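Local coordinates for Hep_Hag family (Burkholderia pseudomallei, PDB 3S6L), which forms a YadA-like head domain of the trimeric autotransporter adhesin BoaA, a cell-surface protein that probably mediates attachment to host epithelial cells, at residues G104-A112 with P119-N127; V40-A51 with L54-S65. One frame throughout, in Å; residues are numbered along the deposited sequence.

Contact 1. Residues G104-A112 with P119-N127; sequences GTDSTALGA and PNSAAIGAN. With ZN (zinc ion), chain T.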
loop_
_atom_site.group_PDB
_atom_site.type_symbol
_atom_site.label_atom_id
_atom_site.label_comp_id
_atom_site.label_asym_id
_atom_site.label_seq_id
_atom_site.Cartn_x
_atom_site.Cartn_y
_atom_site.Cartn_z
ATOM N N GLY A 104 -10.781 7.226 -9.924
ATOM C CA GLY A 104 -10.361 7.474 -11.304
ATOM C C GLY A 104 -9.832 6.194 -11.936
ATOM O O GLY A 104 -9.266 5.321 -11.245
ATOM N N THR A 105 -10.047 6.051 -13.244
ATOM C CA THR A 105 -9.337 5.005 -14.000
ATOM C C THR A 105 -7.833 5.138 -13.735
ATOM O O THR A 105 -7.273 6.232 -13.859
ATOM C CB THR A 105 -9.641 5.162 -15.512
ATOM O OG1 THR A 105 -11.054 4.980 -15.715
ATOM C CG2 THR A 105 -8.851 4.162 -16.372
ATOM N N ASP A 106 -7.175 4.039 -13.348
ATOM C CA ASP A 106 -5.716 4.033 -13.210
ATOM C C ASP A 106 -5.233 4.985 -12.133
ATOM O O ASP A 106 -4.123 5.542 -12.227
ATOM C CB ASP A 106 -5.051 4.394 -14.558
ATOM C CG ASP A 106 -5.081 3.249 -15.543
ATOM O OD1 ASP A 106 -5.220 2.084 -15.122
ATOM O OD2 ASP A 106 -4.950 3.516 -16.753
ATOM N N SER A 107 -6.061 5.174 -11.106
ATOM C CA SER A 107 -5.705 6.059 -10.009
ATOM C C SER A 107 -5.147 5.268 -8.808
ATOM O O SER A 107 -5.321 4.071 -8.713
ATOM C CB SER A 107 -6.921 6.905 -9.601
ATOM O OG SER A 107 -7.903 6.085 -8.980
ATOM N N THR A 108 -4.496 5.962 -7.887
ATOM C CA THR A 108 -3.811 5.320 -6.791
ATOM C C THR A 108 -3.927 6.261 -5.618
ATOM O O THR A 108 -3.470 7.422 -5.690
ATOM C CB THR A 108 -2.310 5.057 -7.149
ATOM O OG1 THR A 108 -2.237 4.321 -8.378
ATOM C CG2 THR A 108 -1.600 4.277 -6.055
ATOM N N ALA A 109 -4.586 5.785 -4.565
ATOM C CA ALA A 109 -4.830 6.576 -3.356
ATOM C C ALA A 109 -4.118 5.932 -2.194
ATOM O O ALA A 109 -4.480 4.813 -1.797
ATOM C CB ALA A 109 -6.346 6.688 -3.064
ATOM N N LEU A 110 -3.132 6.643 -1.636
ATOM C CA LEU A 110 -2.252 6.108 -0.586
ATOM C C LEU A 110 -2.293 6.953 0.686
ATOM O O LEU A 110 -1.640 7.999 0.776
ATOM C CB LEU A 110 -0.820 6.020 -1.143
ATOM C CG LEU A 110 -0.675 5.151 -2.407
ATOM C CD1 LEU A 110 0.670 5.360 -3.028
ATOM C CD2 LEU A 110 -0.872 3.687 -2.117
ATOM N N GLY A 111 -3.087 6.536 1.662
ATOM C CA GLY A 111 -3.248 7.302 2.900
ATOM C C GLY A 111 -4.710 7.377 3.327
ATOM O O GLY A 111 -5.620 7.400 2.477
ATOM N N ALA A 112 -4.936 7.411 4.638
ATOM C CA ALA A 112 -6.293 7.395 5.194
ATOM C C ALA A 112 -7.085 8.568 4.640
ATOM O O ALA A 112 -6.601 9.698 4.664
ATOM C CB ALA A 112 -6.247 7.467 6.722
ATOM N N PRO A 119 -8.629 10.628 -13.668
ATOM C CA PRO A 119 -7.955 9.498 -14.348
ATOM C C PRO A 119 -6.450 9.641 -14.258
ATOM O O PRO A 119 -5.943 10.754 -14.389
ATOM C CB PRO A 119 -8.373 9.656 -15.812
ATOM C CG PRO A 119 -8.910 11.120 -15.913
ATOM C CD PRO A 119 -9.540 11.353 -14.576
ATOM N N ASN A 120 -5.747 8.535 -14.003
ATOM C CA ASN A 120 -4.297 8.507 -14.061
ATOM C C ASN A 120 -3.612 9.392 -13.009
ATOM O O ASN A 120 -2.465 9.842 -13.200
ATOM C CB ASN A 120 -3.812 8.872 -15.484
ATOM C CG ASN A 120 -2.462 8.250 -15.821
ATOM O OD1 ASN A 120 -2.204 7.063 -15.511
ATOM N ND2 ASN A 120 -1.584 9.044 -16.462
ATOM N N SER A 121 -4.319 9.625 -11.902
ATOM C CA SER A 121 -3.811 10.473 -10.835
ATOM C C SER A 121 -3.417 9.663 -9.640
ATOM O O SER A 121 -3.758 8.473 -9.560
ATOM C CB SER A 121 -4.846 11.494 -10.406
ATOM O OG SER A 121 -5.958 10.863 -9.799
ATOM N N ALA A 122 -2.688 10.306 -8.725
ATOM C CA ALA A 122 -2.354 9.723 -7.448
ATOM C C ALA A 122 -2.491 10.715 -6.311
ATOM O O ALA A 122 -2.153 11.898 -6.445
ATOM C CB ALA A 122 -0.916 9.118 -7.463
ATOM N N ALA A 123 -2.954 10.207 -5.177
ATOM C CA ALA A 123 -3.085 11.010 -3.970
ATOM C C ALA A 123 -2.220 10.353 -2.924
ATOM O O ALA A 123 -2.439 9.168 -2.608
ATOM C CB ALA A 123 -4.544 11.058 -3.519
ATOM N N ILE A 124 -1.237 11.099 -2.415
ATOM C CA ILE A 124 -0.278 10.595 -1.415
ATOM C C ILE A 124 -0.463 11.357 -0.102
ATOM O O ILE A 124 -0.344 12.591 -0.061
ATOM C CB ILE A 124 1.193 10.819 -1.880
ATOM C CG1 ILE A 124 1.470 10.227 -3.260
ATOM C CG2 ILE A 124 2.184 10.267 -0.894
ATOM C CD1 ILE A 124 1.137 8.768 -3.373
ATOM N N GLY A 125 -0.746 10.632 0.976
ATOM C CA GLY A 125 -0.817 11.256 2.286
ATOM C C GLY A 125 -2.246 11.290 2.777
ATOM O O GLY A 125 -3.171 11.310 1.974
ATOM N N ALA A 126 -2.420 11.264 4.097
ATOM C CA ALA A 126 -3.732 11.316 4.684
ATOM C C ALA A 126 -4.520 12.562 4.174
ATOM O O ALA A 126 -3.950 13.671 4.083
ATOM C CB ALA A 126 -3.612 11.328 6.201
ATOM N N ASN A 127 -5.799 12.370 3.820
ATOM C CA ASN A 127 -6.678 13.472 3.378
ATOM C C ASN A 127 -6.259 14.140 2.059
ATOM O O ASN A 127 -6.852 15.155 1.670
ATOM C CB ASN A 127 -6.792 14.547 4.487
ATOM C CG ASN A 127 -7.269 13.965 5.826
ATOM O OD1 ASN A 127 -6.570 14.034 6.849
ATOM N ND2 ASN A 127 -8.443 13.373 5.816
HETATM ZN ZN ZN T . -6.437 0.750 -16.686
HETATM O O HOH W 1 -2.313 6.108 -10.499
HETATM O O HOH W 2 -8.107 0.660 -18.012
#
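L110 and I124 lie side by side on one face of two neighbouring parallel strands, and their terminal methyls meet closely, L110 CD1 standing 3.5 Å from I124 CD1. I124 sets CG1 beside its own backbone N (chi1 -54°), and a second bend at chi2 of -55° brings CD1 alongside the L110 side chain, near its CB as well. Beneath this pair the strands 108-110 and 122-124 are zipped together: A123 N gives its hydrogen to T108 O, L110 N to A123 O at 2.8 Å, and G125 N to L110 O. The same pairing runs on into the turns, through N120 N to T105 O at one end and N127 N to A112 O at the other. Where the strand pairing begins, T108 N to S121 O is weak, and water 1 joins in: it donates to D106 O and S121 O and accepts from T108 OG1 at 2.8 Å. The two segments belong to successive coils of the left-handed beta-roll of YadA-like heads, each coil repeating the last about 4.8 Å further on, as between A109 CA and A123 CA. In the trimer L110 and I124 each pack on the same residue of both other subunits. On the opposite sheet face A109 and A123 turn inward to the roll, A109 against A102 and A116, A123 against A130. The type II turn G104-S107 is pinned by S107 OG, which donates to G104 O at 2.8 Å, from the same face of the carbonyl plane as S107 N, and is also hydrogen-bonded to A116 O. Within the same turn, D106 OD1 binds a zinc ion at 2.4 Å, with water 2 also on the metal. N120, one coil on, directs its amide to N134 instead.

Contact 2. Residues V40-A51 with L54-S65; sequences VGGAASASGTDA and LGQASNASGNHS. With ZN (zinc ion), chain Q.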
loop_
_atom_site.group_PDB
_atom_site.type_symbol
_atom_site.label_atom_id
_atom_site.label_comp_id
_atom_site.label_asym_id
_atom_site.label_seq_id
_atom_site.Cartn_x
_atom_site.Cartn_y
_atom_site.Cartn_z
ATOM N N VAL A 40 -13.241 -14.194 2.835
ATOM C CA VAL A 40 -13.159 -14.560 4.239
ATOM C C VAL A 40 -13.711 -13.459 5.133
ATOM O O VAL A 40 -13.244 -12.326 5.086
ATOM C CB VAL A 40 -11.710 -15.010 4.616
ATOM C CG1 VAL A 40 -11.603 -15.320 6.141
ATOM C CG2 VAL A 40 -11.332 -16.261 3.807
ATOM N N GLY A 41 -14.725 -13.810 5.926
ATOM C CA GLY A 41 -15.424 -12.863 6.778
ATOM C C GLY A 41 -16.952 -12.889 6.647
ATOM O O GLY A 41 -17.511 -13.381 5.656
ATOM N N GLY A 42 -17.621 -12.334 7.653
ATOM C CA GLY A 42 -19.094 -12.257 7.653
ATOM C C GLY A 42 -19.582 -11.508 6.428
ATOM O O GLY A 42 -19.206 -10.347 6.205
ATOM N N ALA A 43 -20.404 -12.183 5.629
ATOM C CA ALA A 43 -20.916 -11.610 4.392
ATOM C C ALA A 43 -19.806 -11.116 3.446
ATOM O O ALA A 43 -20.081 -10.312 2.559
ATOM C CB ALA A 43 -21.971 -10.473 4.687
ATOM N N ALA A 44 -18.567 -11.612 3.606
ATOM C CA ALA A 44 -17.520 -11.315 2.621
ATOM C C ALA A 44 -17.909 -11.847 1.245
ATOM O O ALA A 44 -18.437 -12.960 1.117
ATOM C CB ALA A 44 -16.183 -11.899 3.044
ATOM N N SER A 45 -17.598 -11.085 0.203
ATOM C CA SER A 45 -17.975 -11.514 -1.130
ATOM C C SER A 45 -16.846 -11.374 -2.168
ATOM O O SER A 45 -16.210 -10.344 -2.280
ATOM C CB SER A 45 -19.257 -10.783 -1.541
ATOM O OG SER A 45 -19.541 -11.045 -2.885
ATOM N N ALA A 46 -16.572 -12.416 -2.920
ATOM C CA ALA A 46 -15.603 -12.305 -3.978
ATOM C C ALA A 46 -16.241 -12.835 -5.280
ATOM O O ALA A 46 -16.163 -14.028 -5.577
ATOM C CB ALA A 46 -14.330 -13.092 -3.617
ATOM N N SER A 47 -16.886 -11.949 -6.042
ATOM C CA SER A 47 -17.620 -12.396 -7.226
ATOM C C SER A 47 -16.885 -12.212 -8.555
ATOM O O SER A 47 -17.289 -12.809 -9.547
ATOM C CB SER A 47 -19.023 -11.754 -7.292
ATOM O OG SER A 47 -18.940 -10.368 -7.584
ATOM N N GLY A 48 -15.825 -11.395 -8.586
ATOM C CA GLY A 48 -15.073 -11.155 -9.837
ATOM C C GLY A 48 -14.187 -12.362 -10.118
ATOM O O GLY A 48 -13.957 -13.168 -9.232
ATOM N N THR A 49 -13.665 -12.515 -11.323
ATOM C CA THR A 49 -12.722 -13.623 -11.526
ATOM C C THR A 49 -11.396 -13.343 -10.775
ATOM O O THR A 49 -10.956 -12.204 -10.743
ATOM C CB THR A 49 -12.460 -13.879 -13.005
ATOM O OG1 THR A 49 -11.904 -12.690 -13.599
ATOM C CG2 THR A 49 -13.775 -14.247 -13.738
ATOM N N ASP A 50 -10.788 -14.370 -10.161
ATOM C CA ASP A 50 -9.476 -14.244 -9.493
ATOM C C ASP A 50 -9.532 -13.184 -8.374
ATOM O O ASP A 50 -8.605 -12.404 -8.171
ATOM C CB ASP A 50 -8.358 -13.929 -10.521
ATOM C CG ASP A 50 -8.141 -15.070 -11.567
ATOM O OD1 ASP A 50 -8.724 -16.152 -11.401
ATOM O OD2 ASP A 50 -7.377 -14.911 -12.560
ATOM N N ALA A 51 -10.632 -13.161 -7.635
ATOM C CA ALA A 51 -10.896 -12.041 -6.742
ATOM C C ALA A 51 -10.652 -12.471 -5.307
ATOM O O ALA A 51 -10.793 -13.648 -4.992
ATOM C CB ALA A 51 -12.328 -11.523 -6.930
ATOM N N LEU A 54 -11.319 -9.965 2.049
ATOM C CA LEU A 54 -11.092 -10.335 3.427
ATOM C C LEU A 54 -11.735 -9.274 4.310
ATOM O O LEU A 54 -11.504 -8.067 4.120
ATOM C CB LEU A 54 -9.583 -10.407 3.721
ATOM C CG LEU A 54 -9.263 -10.583 5.202
ATOM C CD1 LEU A 54 -9.621 -11.999 5.561
ATOM C CD2 LEU A 54 -7.817 -10.273 5.569
ATOM N N GLY A 55 -12.537 -9.724 5.264
ATOM C CA GLY A 55 -13.186 -8.834 6.226
ATOM C C GLY A 55 -14.698 -8.845 6.117
ATOM O O GLY A 55 -15.241 -9.211 5.071
ATOM N N GLN A 56 -15.387 -8.451 7.187
ATOM C CA GLN A 56 -16.863 -8.472 7.183
ATOM C C GLN A 56 -17.388 -7.449 6.148
ATOM O O GLN A 56 -16.875 -6.345 6.021
ATOM C CB GLN A 56 -17.429 -8.202 8.598
ATOM C CG GLN A 56 -18.922 -8.533 8.802
ATOM C CD GLN A 56 -19.868 -7.461 8.267
ATOM O OE1 GLN A 56 -19.540 -6.268 8.223
ATOM N NE2 GLN A 56 -21.052 -7.891 7.848
ATOM N N ALA A 57 -18.406 -7.837 5.408
ATOM C CA ALA A 57 -18.937 -7.044 4.277
ATOM C C ALA A 57 -17.909 -6.610 3.202
ATOM O O ALA A 57 -18.219 -5.751 2.369
ATOM C CB ALA A 57 -19.823 -5.837 4.766
ATOM N N SER A 58 -16.709 -7.198 3.195
ATOM C CA SER A 58 -15.752 -6.872 2.139
ATOM C C SER A 58 -16.285 -7.352 0.785
ATOM O O SER A 58 -17.043 -8.352 0.689
ATOM C CB SER A 58 -14.346 -7.436 2.431
ATOM O OG SER A 58 -14.325 -8.843 2.546
ATOM N N ASN A 59 -15.898 -6.641 -0.266
ATOM C CA ASN A 59 -16.513 -6.890 -1.554
ATOM C C ASN A 59 -15.530 -6.725 -2.707
ATOM O O ASN A 59 -15.158 -5.585 -3.074
ATOM C CB ASN A 59 -17.755 -5.999 -1.735
ATOM C CG ASN A 59 -18.392 -6.131 -3.126
ATOM O OD1 ASN A 59 -18.737 -7.210 -3.567
ATOM N ND2 ASN A 59 -18.540 -4.999 -3.820
ATOM N N ALA A 60 -15.134 -7.866 -3.282
ATOM C CA ALA A 60 -14.227 -7.870 -4.402
ATOM C C ALA A 60 -14.958 -8.312 -5.647
ATOM O O ALA A 60 -14.866 -9.476 -6.041
ATOM C CB ALA A 60 -13.010 -8.776 -4.111
ATOM N N SER A 61 -15.653 -7.379 -6.292
ATOM C CA SER A 61 -16.544 -7.755 -7.390
ATOM C C SER A 61 -15.904 -7.476 -8.746
ATOM O O SER A 61 -16.370 -7.969 -9.763
ATOM C CB SER A 61 -17.900 -7.047 -7.273
ATOM O OG SER A 61 -17.685 -5.655 -7.374
ATOM N N GLY A 62 -14.835 -6.693 -8.771
ATOM C CA GLY A 62 -14.103 -6.561 -10.016
ATOM C C GLY A 62 -13.379 -7.851 -10.374
ATOM O O GLY A 62 -13.038 -8.668 -9.504
ATOM N N ASN A 63 -13.157 -8.055 -11.657
ATOM C CA ASN A 63 -12.272 -9.113 -12.087
ATOM C C ASN A 63 -10.830 -8.733 -11.640
ATOM O O ASN A 63 -10.418 -7.547 -11.747
ATOM C CB ASN A 63 -12.394 -9.306 -13.614
ATOM C CG ASN A 63 -13.769 -9.888 -14.035
ATOM O OD1 ASN A 63 -14.485 -10.544 -13.248
ATOM N ND2 ASN A 63 -14.119 -9.672 -15.291
ATOM N N HIS A 64 -10.092 -9.710 -11.116
ATOM C CA HIS A 64 -8.727 -9.474 -10.580
ATOM C C HIS A 64 -8.705 -8.399 -9.470
ATOM O O HIS A 64 -7.757 -7.636 -9.352
ATOM C CB HIS A 64 -7.746 -9.168 -11.734
ATOM C CG HIS A 64 -7.830 -10.177 -12.837
ATOM N ND1 HIS A 64 -8.582 -9.974 -13.974
ATOM C CD2 HIS A 64 -7.366 -11.447 -12.918
ATOM C CE1 HIS A 64 -8.525 -11.052 -14.735
ATOM N NE2 HIS A 64 -7.816 -11.970 -14.106
ATOM N N SER A 65 -9.766 -8.343 -8.676
ATOM C CA SER A 65 -9.859 -7.319 -7.628
ATOM C C SER A 65 -9.506 -7.887 -6.257
ATOM O O SER A 65 -9.594 -9.101 -6.033
ATOM C CB SER A 65 -11.241 -6.664 -7.601
ATOM O OG SER A 65 -12.217 -7.629 -7.232
HETATM ZN ZN ZN Q . -7.447 -14.007 -14.631
HETATM O O HOH W 3 -18.703 -9.399 -10.209
HETATM O O HOH W 4 -7.171 -11.218 -6.028
HETATM O O HOH W 5 -7.095 -13.365 -16.913
HETATM O O HOH W 6 -5.157 -13.832 -14.416
#
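D50 and H64 hold one zinc ion between two successive coils: D50 OD2 binds it at 2.3 Å and H64 NE2 at 2.1 Å, with waters 5 and 6 also on the metal. The two side chains point the same way, carboxylate and ring planes 74° apart; although the CB of H64 points away from V40-A51, setting CG beside the backbone N (chi1 -50°) brings the ring back and NE2 to the metal. Among side-chain hydrogen bonds, N63 OD1 accepts T49 N at 2.9 Å, nearly straight at the hydrogen (170°) although the donor is tilted from the amide's carbonyl plane. S58 OG and S65 OG fold back onto G55 O and G62 O inside their type II turns. Backbone bonds follow the parallel register: G55 N to V40 O, A57 N to G42 O, S45 N to S58 O, A60 N to S45 O and H64 N to T49 O. A60 O takes two weak bonds, from S47 N and G48 N, where the chain turns. Apolar contacts are small, V40 CB on L54 CD1 at 3.8 Å and A51 CB on A60 CB at 4.0 Å. The pair forms part of the YadA-like left-handed roll: strand 45-46 pairs with strand 31-32 on the preceding coil, A60 packs inside on strands 52-54 and 66-68, and V40 faces V40 of both other subunits.

How the contacts relate
Contact 2 comes first along the chain: V40-A51 leads through two residues of strand 52-54 into L54-S65, closing a coil near the N-terminal end of the roll. The chain then winds on through strands 66-68, 80-82 and 94-96 before contact 1 opens, where G104-A112 and P119-N127 enclose a six-residue excursion containing strand 115-116. The two follow in series, neither nesting nor crossing; the centres of contact 1 and contact 2 are 21 Å apart, and the nearest atoms of contact 1 and contact 2 are about 11 Å apart. One large sheet includes strands 38-40, 52-54, 108-110 and 122-124, so both contacts stack coils along the same axis, and both touch the third subunit.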